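Local coordinates for protein aromatic amino acid aminotransferase I (Candida albicans WO-1, PDB 6HNU) that probably transfers the amino group of aromatic amino acids to 2-oxoglutarate with the help of pyridoxal 5'-phosphate, at residues B[56-61]-B[337-342]; B[71-74]-B[78-81]; B[61-66]-B[353-358]; B[134-139]-B[323-328]; B[267-272]-B[276-281]. One frame throughout, in Å; residues are numbered along the deposited sequence.

In the fold
Contacts 1 and 3 join the same two elements, strand 57-62 and helix 334-377, and share Asp61. Contact 1 is buried and wholly apolar. Contact 3, farther along the helix, is partly buried and adds a serine-aspartate bond to its proline-tryptophan packing. Contact 2 lies at the surface, in the loop that leads from this strand to its partner 81-86, and is held by one amide and a water. Contact 4 is buried too, but polar: a histidine and a water join an edge strand of the large sheet to helix 315-327. Contact 5, at the surface, joins the loop before helix 272-278 to that helix's last turn. Its His272 is hydrogen-bonded to Asp354 of contact 3.

Contact 1 (B[56-61]-B[337-342]); sequences EKVTAD and EALANA
Leu339 holds CG anti to its carbonyl carbon (chi1 -77°). A chi2 of 173° extends CD1 and turns CD2, the other methyl, toward the strand. On Val58, chi1 of 63° sets CG1 between the backbone N and the carbonyl carbon, and CG1 is the branch that meets the leucine. Leu339 CD2 lies 4.1 Å from Val58 CG1 and also 4.1 Å from Ala60 CB. One methyl thus bridges two alternate residues on the same face of the strand, and the Val58 and Leu339 side chains cross at a slant. The contact is purely apolar, and all three residues are buried. Even at the closest pair of backbones, Ala60 CA and Leu339 CA are 7.6 Å apart, so side chains, not backbones, make the contact. Thr59 points to the other side of the strand, where its OG1 is hydrogen-bonded to OG1 of Thr59 of the second subunit. Leu99 of helix 99-102 also touches Val58. Strands 57-62 and 81-86 form a two-stranded antiparallel sheet, continued across the interface by a strand of the second subunit, with one face packed on the long helix 334-377.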
# COMPACT_ATOMS: atom_id res chain seq x y z
N GLU B 56 -1.77 24.02 1.53
CA GLU B 56 -1.08 25.04 2.35
C GLU B 56 -1.07 24.55 3.79
O GLU B 56 -0.12 24.83 4.54
CB GLU B 56 -1.74 26.43 2.22
CG GLU B 56 -1.18 27.44 3.21
CD GLU B 56 0.30 27.68 3.09
OE1 GLU B 56 0.84 27.42 1.98
OE2 GLU B 56 0.94 28.09 4.10
N LYS B 57 -2.13 23.83 4.15
CA LYS B 57 -2.23 23.18 5.46
C LYS B 57 -3.37 22.18 5.45
O LYS B 57 -4.26 22.27 4.56
CB LYS B 57 -2.42 24.20 6.59
CG LYS B 57 -3.83 24.65 6.87
CD LYS B 57 -3.91 25.59 8.07
CE LYS B 57 -5.31 26.13 8.27
NZ LYS B 57 -5.36 27.21 9.29
N VAL B 58 -3.28 21.24 6.38
CA VAL B 58 -4.38 20.31 6.74
C VAL B 58 -4.63 20.47 8.24
O VAL B 58 -3.65 20.77 9.02
CB VAL B 58 -4.06 18.86 6.36
CG1 VAL B 58 -2.87 18.30 7.10
CG2 VAL B 58 -5.27 17.98 6.61
N THR B 59 -5.90 20.36 8.63
CA THR B 59 -6.28 20.42 10.06
C THR B 59 -7.18 19.23 10.35
O THR B 59 -7.76 18.69 9.40
CB THR B 59 -6.96 21.75 10.42
OG1 THR B 59 -8.29 21.72 9.92
CG2 THR B 59 -6.23 22.95 9.86
N ALA B 60 -7.26 18.84 11.62
CA ALA B 60 -8.28 17.90 12.12
C ALA B 60 -8.77 18.36 13.50
O ALA B 60 -7.98 18.92 14.27
CB ALA B 60 -7.73 16.51 12.17
N ASP B 61 -10.04 18.09 13.80
CA ASP B 61 -10.62 18.28 15.14
C ASP B 61 -10.65 16.92 15.81
O ASP B 61 -11.15 15.97 15.17
CB ASP B 61 -11.99 18.91 15.03
CG ASP B 61 -11.99 20.36 14.59
OD1 ASP B 61 -10.87 20.96 14.42
OD2 ASP B 61 -13.11 20.87 14.45
N GLU B 337 0.18 9.91 7.88
CA GLU B 337 1.34 9.84 8.81
C GLU B 337 1.51 11.20 9.50
O GLU B 337 1.87 11.23 10.70
CB GLU B 337 2.59 9.43 8.04
CG GLU B 337 3.57 8.72 8.92
CD GLU B 337 4.79 8.17 8.21
OE1 GLU B 337 4.68 7.77 7.05
OE2 GLU B 337 5.84 8.16 8.85
N ALA B 338 1.29 12.29 8.77
CA ALA B 338 1.39 13.66 9.32
C ALA B 338 0.26 13.89 10.33
O ALA B 338 0.54 14.43 11.43
CB ALA B 338 1.37 14.68 8.21
N LEU B 339 -0.97 13.44 10.00
CA LEU B 339 -2.12 13.63 10.92
C LEU B 339 -1.95 12.71 12.12
O LEU B 339 -2.24 13.16 13.20
CB LEU B 339 -3.44 13.39 10.19
CG LEU B 339 -3.92 14.52 9.28
CD1 LEU B 339 -5.16 14.09 8.49
CD2 LEU B 339 -4.22 15.78 10.09
N ALA B 340 -1.46 11.47 11.97
CA ALA B 340 -1.27 10.53 13.12
C ALA B 340 -0.20 11.10 14.05
O ALA B 340 -0.37 11.15 15.26
CB ALA B 340 -0.90 9.13 12.62
N ASN B 341 0.91 11.53 13.48
CA ASN B 341 1.99 12.20 14.25
C ASN B 341 1.42 13.41 15.03
O ASN B 341 1.79 13.57 16.22
CB ASN B 341 3.12 12.58 13.33
CG ASN B 341 4.26 13.22 14.09
OD1 ASN B 341 4.99 12.56 14.83
ND2 ASN B 341 4.40 14.52 13.92
N ALA B 342 0.60 14.24 14.40
CA ALA B 342 0.02 15.46 15.02
C ALA B 342 -0.90 15.06 16.17
O ALA B 342 -0.73 15.58 17.28
CB ALA B 342 -0.67 16.27 13.98

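Contact 2 (B[71-74]-B[78-81]); sequences IGAP and ENKT
The direct hydrogen bond between the two segments comes from the side-chain amide of Asn79. Its ND2 donates to Pro74 O at 3.1 Å, with an N-H...O angle of 156°. The nitrogen stands above the carbonyl plane of Pro74, 52° out of it, and is not on a lone pair. The acceptor is tilted only slightly from the amide plane of Asn79. With CG anti to the backbone N (chi1 -166°), the asparagine reaches across to the proline carbonyl.

A water makes the second polar link. It accepts from Asn79 ND2 at 2.9 Å. It can donate to Ile71 O and to Ala73 O, each 2.8 Å away, though it has more acceptors in reach than protons. The amide nitrogen therefore has Pro74 O and the water as partners.

Van der Waals contact is small. Ala73 CB points to the other segment and comes within 3.7 Å of Asn79 ND2.

The other end of the amide is held too, since Asn79 OD1 accepts from Thr64 N. Asn79 thus pins residues 71-74 to the chain just after strand 57-62. Thr81 pairs with Ile62 where strand 81-86 begins. Ile71 packs on Trp355, Leu359 and Glu362 of helix 334-377 and on Tyr52 of the second subunit. The loop lies between that helix and the start of strand 81-86.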
# COMPACT_ATOMS: atom_id res chain seq x y z
N ILE B 71 -14.46 7.73 25.36
CA ILE B 71 -13.70 8.02 24.11
C ILE B 71 -14.68 8.27 22.96
O ILE B 71 -14.28 8.92 21.98
CB ILE B 71 -12.68 6.92 23.78
CG1 ILE B 71 -13.33 5.56 23.51
CG2 ILE B 71 -11.63 6.85 24.90
CD1 ILE B 71 -12.41 4.55 22.84
N GLY B 72 -15.92 7.82 23.12
CA GLY B 72 -17.02 8.04 22.17
C GLY B 72 -17.77 9.34 22.42
O GLY B 72 -18.73 9.61 21.66
N ALA B 73 -17.36 10.17 23.39
CA ALA B 73 -18.06 11.44 23.67
C ALA B 73 -18.03 12.33 22.43
O ALA B 73 -17.03 12.39 21.72
CB ALA B 73 -17.45 12.14 24.86
N PRO B 74 -19.09 13.13 22.17
CA PRO B 74 -19.06 14.10 21.08
C PRO B 74 -17.78 14.95 21.12
O PRO B 74 -17.36 15.39 22.18
CB PRO B 74 -20.33 14.96 21.31
CG PRO B 74 -21.25 14.04 22.09
CD PRO B 74 -20.33 13.22 22.97
N GLU B 78 -14.92 21.51 25.17
CA GLU B 78 -13.67 21.20 25.90
C GLU B 78 -13.09 19.87 25.37
O GLU B 78 -11.90 19.68 25.54
CB GLU B 78 -13.92 21.24 27.41
CG GLU B 78 -14.00 22.68 27.94
CD GLU B 78 -12.82 23.57 27.55
OE1 GLU B 78 -11.69 23.34 28.07
OE2 GLU B 78 -13.01 24.48 26.72
N ASN B 79 -13.91 19.02 24.74
CA ASN B 79 -13.46 17.73 24.13
C ASN B 79 -13.18 17.92 22.63
O ASN B 79 -13.34 16.94 21.86
CB ASN B 79 -14.49 16.61 24.33
CG ASN B 79 -13.93 15.24 24.03
OD1 ASN B 79 -12.74 14.98 24.26
ND2 ASN B 79 -14.77 14.36 23.49
N LYS B 80 -12.73 19.10 22.21
CA LYS B 80 -12.33 19.32 20.79
C LYS B 80 -11.10 20.20 20.78
O LYS B 80 -11.16 21.32 21.31
CB LYS B 80 -13.40 20.00 19.94
CG LYS B 80 -13.08 20.07 18.45
CD LYS B 80 -14.31 20.30 17.58
CE LYS B 80 -14.98 21.65 17.78
NZ LYS B 80 -13.97 22.73 17.89
N THR B 81 -10.02 19.69 20.21
CA THR B 81 -8.84 20.54 19.86
C THR B 81 -8.58 20.42 18.36
O THR B 81 -8.84 19.34 17.77
CB THR B 81 -7.66 20.21 20.78
OG1 THR B 81 -6.72 21.29 20.71
CG2 THR B 81 -6.97 18.91 20.43
O HOH W 1 -14.44 11.73 22.41

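Contact 3 (B[61-66]-B[353-358]); sequences DIPTPS and LDWLIG
Pro63 lies against the six-membered ring of Trp355, with its CG 4.0 Å from Trp355 CZ3. The two side chains meet at an oblique angle. The indole reaches the proline with its CG anti to the backbone N (chi1 177°). Trp355 NE1 is hydrogen-bonded to Val301 O.

The polar half of the contact belongs to Ser66 and Asp354. In the conformer described, Ser66 OG donates to Asp354 OD2 at 2.8 Å. The hydroxyl comes from above the carboxylate plane, 62° out of it. The other oxygen, OD1, is hydrogen-bonded to His272 NE2. Pro65 CB packs on Asp354 OD2 at 3.7 Å. The peptide bond between Pro65 and Ser66 is cis. A water bridges the backbones as well, donating to Asp354 O at 2.8 Å and to Ser66 O at 3.2 Å.

Residues 353-358 of helix 334-377 therefore hold the chain leaving strand 57-62 at two places, an apolar one at Pro63 and a polar one at Ser66. Pro54 of the second subunit also packs on Pro63, and Tyr52 of that subunit on Trp355. The Pro63-Trp355 part thus lies beside the dimer interface, where a strand end and a proline-rich loop run along the long helix.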
# COMPACT_ATOMS: atom_id res chain seq x y z
N ASP B 61 -10.04 18.09 13.80
CA ASP B 61 -10.62 18.28 15.14
C ASP B 61 -10.65 16.92 15.81
O ASP B 61 -11.15 15.97 15.17
CB ASP B 61 -11.99 18.91 15.03
CG ASP B 61 -11.99 20.36 14.59
OD1 ASP B 61 -10.87 20.96 14.42
OD2 ASP B 61 -13.11 20.87 14.45
N ILE B 62 -10.04 16.82 16.99
CA ILE B 62 -9.85 15.55 17.73
C ILE B 62 -10.27 15.73 19.18
O ILE B 62 -10.32 16.86 19.66
CB ILE B 62 -8.38 15.10 17.59
CG1 ILE B 62 -7.43 15.95 18.43
CG2 ILE B 62 -8.02 15.11 16.10
CD1 ILE B 62 -5.96 15.60 18.26
N PRO B 63 -10.59 14.64 19.89
CA PRO B 63 -10.94 14.73 21.31
C PRO B 63 -9.72 15.02 22.20
O PRO B 63 -8.58 14.93 21.69
CB PRO B 63 -11.61 13.38 21.61
CG PRO B 63 -11.02 12.43 20.59
CD PRO B 63 -10.79 13.28 19.35
N THR B 64 -9.97 15.38 23.47
CA THR B 64 -8.93 15.89 24.41
C THR B 64 -8.73 14.90 25.55
O THR B 64 -9.69 14.46 26.19
CB THR B 64 -9.25 17.30 24.91
OG1 THR B 64 -10.53 17.27 25.55
CG2 THR B 64 -9.25 18.30 23.77
N PRO B 65 -7.47 14.52 25.85
CA PRO B 65 -7.21 13.72 27.03
C PRO B 65 -7.73 14.48 28.24
O PRO B 65 -7.65 15.71 28.25
CB PRO B 65 -5.69 13.60 27.06
CG PRO B 65 -5.25 13.86 25.64
CD PRO B 65 -6.25 14.85 25.10
N SER B 66 -8.24 13.77 29.26
CA SER B 66 -8.12 12.33 29.43
C SER B 66 -9.37 11.59 28.96
O SER B 66 -9.54 10.42 29.37
CB SER B 66 -7.80 12.02 30.88
OG SER B 66 -6.52 12.57 31.21
N LEU B 353 -2.01 6.84 26.16
CA LEU B 353 -2.33 5.86 27.22
C LEU B 353 -3.76 6.11 27.71
O LEU B 353 -4.47 5.13 27.92
CB LEU B 353 -1.30 5.94 28.34
CG LEU B 353 0.07 5.40 28.01
CD1 LEU B 353 1.04 5.69 29.16
CD2 LEU B 353 0.04 3.90 27.69
N ASP B 354 -4.17 7.38 27.94
CA ASP B 354 -5.55 7.65 28.39
C ASP B 354 -6.53 7.06 27.36
O ASP B 354 -7.62 6.54 27.75
CB ASP B 354 -5.81 9.14 28.58
CG ASP B 354 -5.03 9.84 29.68
OD1 ASP B 354 -4.73 9.20 30.69
OD2 ASP B 354 -4.81 11.06 29.54
N TRP B 355 -6.21 7.23 26.08
CA TRP B 355 -7.09 6.75 25.00
C TRP B 355 -7.20 5.22 25.08
O TRP B 355 -8.34 4.69 25.00
CB TRP B 355 -6.57 7.22 23.64
CG TRP B 355 -7.41 6.69 22.53
CD1 TRP B 355 -7.19 5.56 21.79
CD2 TRP B 355 -8.63 7.24 22.08
NE1 TRP B 355 -8.16 5.42 20.86
CE2 TRP B 355 -9.08 6.42 21.01
CE3 TRP B 355 -9.37 8.39 22.40
CZ2 TRP B 355 -10.23 6.71 20.28
CZ3 TRP B 355 -10.51 8.66 21.68
CH2 TRP B 355 -10.95 7.83 20.64
N LEU B 356 -6.07 4.54 25.24
CA LEU B 356 -6.03 3.05 25.32
C LEU B 356 -6.74 2.56 26.58
O LEU B 356 -7.40 1.49 26.52
CB LEU B 356 -4.57 2.60 25.26
CG LEU B 356 -3.81 3.05 24.03
CD1 LEU B 356 -2.39 2.55 24.12
CD2 LEU B 356 -4.47 2.57 22.73
N ILE B 357 -6.73 3.34 27.68
CA ILE B 357 -7.43 2.96 28.93
C ILE B 357 -8.95 3.14 28.74
O ILE B 357 -9.72 2.28 29.20
CB ILE B 357 -6.83 3.78 30.10
CG1 ILE B 357 -5.45 3.22 30.46
CG2 ILE B 357 -7.76 3.82 31.30
CD1 ILE B 357 -4.58 4.19 31.19
N GLY B 358 -9.36 4.18 28.03
CA GLY B 358 -10.75 4.43 27.63
C GLY B 358 -11.23 3.32 26.70
O GLY B 358 -12.36 2.79 26.88
O HOH W 2 -8.96 7.33 30.06

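Contact 4 (B[134-139]-B[323-328]); sequences DVIVSV and RLHEVS
Val137 O and His325 ND1 are joined by one water. It donates to Val137 O at 2.7 Å and lies 2.6 Å from His325 ND1, in the plane of the imidazole at its edge. The ring also meets the strand directly. His325 CE1 comes within 3.2 Å of Val137 O. Ile136 CD1 adds looser contact with His325 CE1 at 4.4 Å. With CG anti to the carbonyl carbon (chi1 -80°), the histidine projects from the helix to the strand. At its other nitrogen, His325 NE2 is hydrogen-bonded to Glu143 OE2. Glu143 OE1 takes the backbone N of Val139, so this carboxylate ties the ring to the end of the strand.

That end leads to the cofactor pocket. Ser138 OG is hydrogen-bonded to Gly140 N, and the Ser138 side chain lies about 6 Å from the bound pyridoxal phosphate.

Segments 134-138 and 323-327 run at 22°, their axes 10.6 Å apart at closest approach. Strand 133-138 is an outermost strand of the large sheet in this chain and pairs with 309-314. Helix 315-327 lies over it, and helix 141-152, which carries Glu143, packs on both His325 and Ser138.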
# COMPACT_ATOMS: atom_id res chain seq x y z
N ASP B 134 14.19 -2.55 15.83
CA ASP B 134 13.72 -1.31 15.19
C ASP B 134 12.23 -1.43 14.87
O ASP B 134 11.64 -2.49 15.11
CB ASP B 134 14.54 -0.97 13.95
CG ASP B 134 14.71 0.53 13.74
OD1 ASP B 134 14.35 1.33 14.66
OD2 ASP B 134 15.18 0.89 12.68
N VAL B 135 11.70 -0.30 14.42
CA VAL B 135 10.34 -0.20 13.84
C VAL B 135 10.46 0.44 12.46
O VAL B 135 11.27 1.37 12.28
CB VAL B 135 9.43 0.59 14.78
CG1 VAL B 135 9.30 -0.11 16.12
CG2 VAL B 135 9.93 1.99 14.99
N ILE B 136 9.65 -0.05 11.53
CA ILE B 136 9.43 0.56 10.20
C ILE B 136 7.92 0.72 10.03
O ILE B 136 7.14 0.02 10.70
CB ILE B 136 10.08 -0.30 9.09
CG1 ILE B 136 9.52 -1.72 9.04
CG2 ILE B 136 11.60 -0.28 9.27
CD1 ILE B 136 9.91 -2.54 7.80
N VAL B 137 7.53 1.63 9.18
CA VAL B 137 6.10 1.87 8.88
C VAL B 137 5.59 0.76 7.96
O VAL B 137 6.36 0.11 7.19
CB VAL B 137 5.88 3.28 8.33
CG1 VAL B 137 6.26 4.29 9.37
CG2 VAL B 137 6.61 3.50 7.00
N SER B 138 4.29 0.51 8.08
CA SER B 138 3.48 -0.30 7.15
C SER B 138 2.25 0.52 6.78
O SER B 138 1.98 1.55 7.42
CB SER B 138 3.08 -1.59 7.79
OG SER B 138 2.03 -1.37 8.71
N VAL B 139 1.49 0.04 5.79
CA VAL B 139 0.16 0.65 5.49
C VAL B 139 -0.93 -0.22 6.10
O VAL B 139 -2.10 -0.22 5.59
CB VAL B 139 0.01 0.90 3.97
CG1 VAL B 139 1.08 1.87 3.51
CG2 VAL B 139 0.09 -0.36 3.14
N ARG B 323 13.39 -2.82 1.59
CA ARG B 323 13.69 -3.08 0.15
C ARG B 323 12.40 -3.46 -0.57
O ARG B 323 12.13 -2.94 -1.66
CB ARG B 323 14.72 -4.19 0.03
CG ARG B 323 16.05 -3.82 0.68
CD ARG B 323 16.78 -2.70 -0.07
NE ARG B 323 16.45 -1.33 0.32
CZ ARG B 323 16.94 -0.66 1.37
NH1 ARG B 323 17.76 -1.22 2.23
NH2 ARG B 323 16.57 0.60 1.56
N LEU B 324 11.60 -4.34 0.00
CA LEU B 324 10.33 -4.76 -0.64
C LEU B 324 9.38 -3.57 -0.69
O LEU B 324 8.82 -3.31 -1.79
CB LEU B 324 9.71 -5.92 0.13
CG LEU B 324 8.31 -6.34 -0.33
CD1 LEU B 324 8.28 -6.73 -1.80
CD2 LEU B 324 7.84 -7.51 0.53
N HIS B 325 9.22 -2.84 0.41
CA HIS B 325 8.32 -1.66 0.46
C HIS B 325 8.66 -0.64 -0.64
O HIS B 325 7.73 -0.10 -1.22
CB HIS B 325 8.35 -1.03 1.84
CG HIS B 325 7.52 -1.73 2.85
ND1 HIS B 325 7.57 -1.37 4.17
CD2 HIS B 325 6.56 -2.68 2.76
CE1 HIS B 325 6.70 -2.08 4.85
NE2 HIS B 325 6.08 -2.89 4.05
N GLU B 326 9.96 -0.37 -0.89
CA GLU B 326 10.44 0.55 -1.94
C GLU B 326 9.79 0.28 -3.30
O GLU B 326 9.48 1.25 -3.97
CB GLU B 326 11.96 0.50 -2.09
CG GLU B 326 12.56 1.36 -1.02
CD GLU B 326 14.04 1.16 -0.76
OE1 GLU B 326 14.64 0.21 -1.31
OE2 GLU B 326 14.57 1.96 0.04
N VAL B 327 9.58 -0.98 -3.67
CA VAL B 327 9.04 -1.36 -5.01
C VAL B 327 7.63 -1.96 -4.93
O VAL B 327 7.15 -2.47 -5.95
CB VAL B 327 10.02 -2.30 -5.71
CG1 VAL B 327 11.35 -1.60 -5.91
CG2 VAL B 327 10.20 -3.61 -4.95
N SER B 328 6.97 -1.90 -3.77
CA SER B 328 5.57 -2.36 -3.60
C SER B 328 4.73 -1.14 -3.16
O SER B 328 4.40 -0.30 -4.04
CB SER B 328 5.50 -3.58 -2.70
OG SER B 328 5.88 -3.30 -1.37
O HOH W 3 8.63 0.47 5.75

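Contact 5 (B[267-272]-B[276-281]); sequences KAVHDH and LKALVP
Val269 is the first residue of 267-272 to meet the other segment. Its CB points to the helix, and chi1 of -68° sets CG1 beside the backbone N. Val269 CG1 then rests 4.1 Å from Ala278 CB. Val269 N is hydrogen-bonded to Glu255 OE2.

Asp271 follows at the N-cap of helix 272-278. Asp271 OD1 accepts from Glu274 N, so the helix start is closed by a side chain. Glu274 OE1 is hydrogen-bonded to the backbone N of His270, not of Asp271, so this is not a standard capping box.

His272 opens the helix. Its carbonyl O accepts from Leu276 N at 3.0 Å with an N-H...O angle of 165°, the regular i to i+4 bond of an alpha helix. The donor is tilted 24° from the carbonyl plane. Leu276 CG lies 3.4 Å from His272 O. The imidazole leads away from segment 276-281 to helix 334-377, where the ring touches Leu353 and Ile357.

The chemistry is therefore mostly local. One backbone bond and one methyl pair link the segments, and the cap satisfies a backbone N-H in the first turn. What joins the two segments is thus largely the helix itself, with the Val269-Ala278 pair closing the preceding loop onto its last turn.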
# COMPACT_ATOMS: atom_id res chain seq x y z
N LYS B 267 -12.99 -3.42 39.51
CA LYS B 267 -11.92 -4.17 38.79
C LYS B 267 -11.14 -3.27 37.82
O LYS B 267 -10.04 -3.67 37.42
CB LYS B 267 -12.51 -5.37 38.02
CG LYS B 267 -12.35 -6.71 38.72
CD LYS B 267 -12.60 -7.91 37.82
CE LYS B 267 -14.04 -8.05 37.38
NZ LYS B 267 -14.29 -7.46 36.03
N ALA B 268 -11.69 -2.12 37.42
CA ALA B 268 -11.07 -1.28 36.37
C ALA B 268 -9.66 -0.90 36.82
O ALA B 268 -9.44 -0.71 38.04
CB ALA B 268 -11.93 -0.08 36.10
N VAL B 269 -8.69 -0.86 35.89
CA VAL B 269 -7.33 -0.31 36.20
C VAL B 269 -7.51 1.16 36.58
O VAL B 269 -8.39 1.81 36.01
CB VAL B 269 -6.36 -0.49 35.02
CG1 VAL B 269 -6.03 -1.96 34.80
CG2 VAL B 269 -6.90 0.14 33.75
N HIS B 270 -6.73 1.66 37.55
CA HIS B 270 -6.95 2.99 38.18
C HIS B 270 -5.98 4.03 37.61
O HIS B 270 -6.23 5.22 37.87
CB HIS B 270 -6.83 2.91 39.71
CG HIS B 270 -7.78 1.94 40.35
ND1 HIS B 270 -7.35 0.98 41.26
CD2 HIS B 270 -9.11 1.77 40.22
CE1 HIS B 270 -8.39 0.27 41.66
NE2 HIS B 270 -9.48 0.73 41.03
N ASP B 271 -4.90 3.64 36.92
CA ASP B 271 -3.87 4.60 36.43
C ASP B 271 -2.94 3.97 35.38
O ASP B 271 -3.06 2.77 35.10
CB ASP B 271 -3.07 5.18 37.60
CG ASP B 271 -2.51 4.11 38.52
OD1 ASP B 271 -2.17 3.03 38.01
OD2 ASP B 271 -2.45 4.34 39.73
N HIS B 272 -2.00 4.75 34.85
CA HIS B 272 -1.14 4.32 33.71
C HIS B 272 -0.30 3.11 34.13
O HIS B 272 -0.12 2.19 33.28
CB HIS B 272 -0.31 5.48 33.16
CG HIS B 272 -1.12 6.53 32.47
ND1 HIS B 272 -0.55 7.58 31.80
CD2 HIS B 272 -2.45 6.67 32.30
CE1 HIS B 272 -1.48 8.35 31.31
NE2 HIS B 272 -2.66 7.81 31.56
N LEU B 276 -0.39 -0.66 32.30
CA LEU B 276 0.78 -1.28 31.64
C LEU B 276 1.09 -2.63 32.32
O LEU B 276 1.55 -3.55 31.60
CB LEU B 276 1.99 -0.33 31.70
CG LEU B 276 1.92 0.93 30.84
CD1 LEU B 276 3.19 1.74 31.01
CD2 LEU B 276 1.68 0.65 29.35
N LYS B 277 0.87 -2.75 33.63
CA LYS B 277 1.15 -4.01 34.36
C LYS B 277 0.11 -5.08 34.00
O LYS B 277 0.44 -6.27 34.15
CB LYS B 277 1.16 -3.84 35.89
CG LYS B 277 2.54 -3.64 36.48
CD LYS B 277 2.56 -3.21 37.94
CE LYS B 277 3.87 -2.57 38.36
NZ LYS B 277 3.86 -1.10 38.13
N ALA B 278 -1.09 -4.68 33.62
CA ALA B 278 -2.22 -5.61 33.35
C ALA B 278 -2.07 -6.27 31.97
O ALA B 278 -2.70 -7.33 31.78
CB ALA B 278 -3.53 -4.89 33.43
N LEU B 279 -1.34 -5.66 31.04
CA LEU B 279 -1.27 -6.10 29.62
C LEU B 279 -0.51 -7.43 29.56
O LEU B 279 0.46 -7.61 30.28
CB LEU B 279 -0.59 -4.99 28.81
CG LEU B 279 -1.38 -3.68 28.74
CD1 LEU B 279 -0.60 -2.63 27.97
CD2 LEU B 279 -2.75 -3.88 28.12
N VAL B 280 -1.01 -8.39 28.79
CA VAL B 280 -0.33 -9.70 28.64
C VAL B 280 1.02 -9.44 27.97
O VAL B 280 1.08 -8.66 27.02
CB VAL B 280 -1.18 -10.68 27.82
CG1 VAL B 280 -1.43 -10.14 26.42
CG2 VAL B 280 -0.53 -12.04 27.73
N PRO B 281 2.13 -10.09 28.38
CA PRO B 281 3.39 -9.96 27.65
C PRO B 281 3.23 -10.35 26.16
O PRO B 281 2.67 -11.40 25.87
CB PRO B 281 4.32 -10.96 28.35
CG PRO B 281 3.36 -11.86 29.07
CD PRO B 281 2.26 -10.95 29.56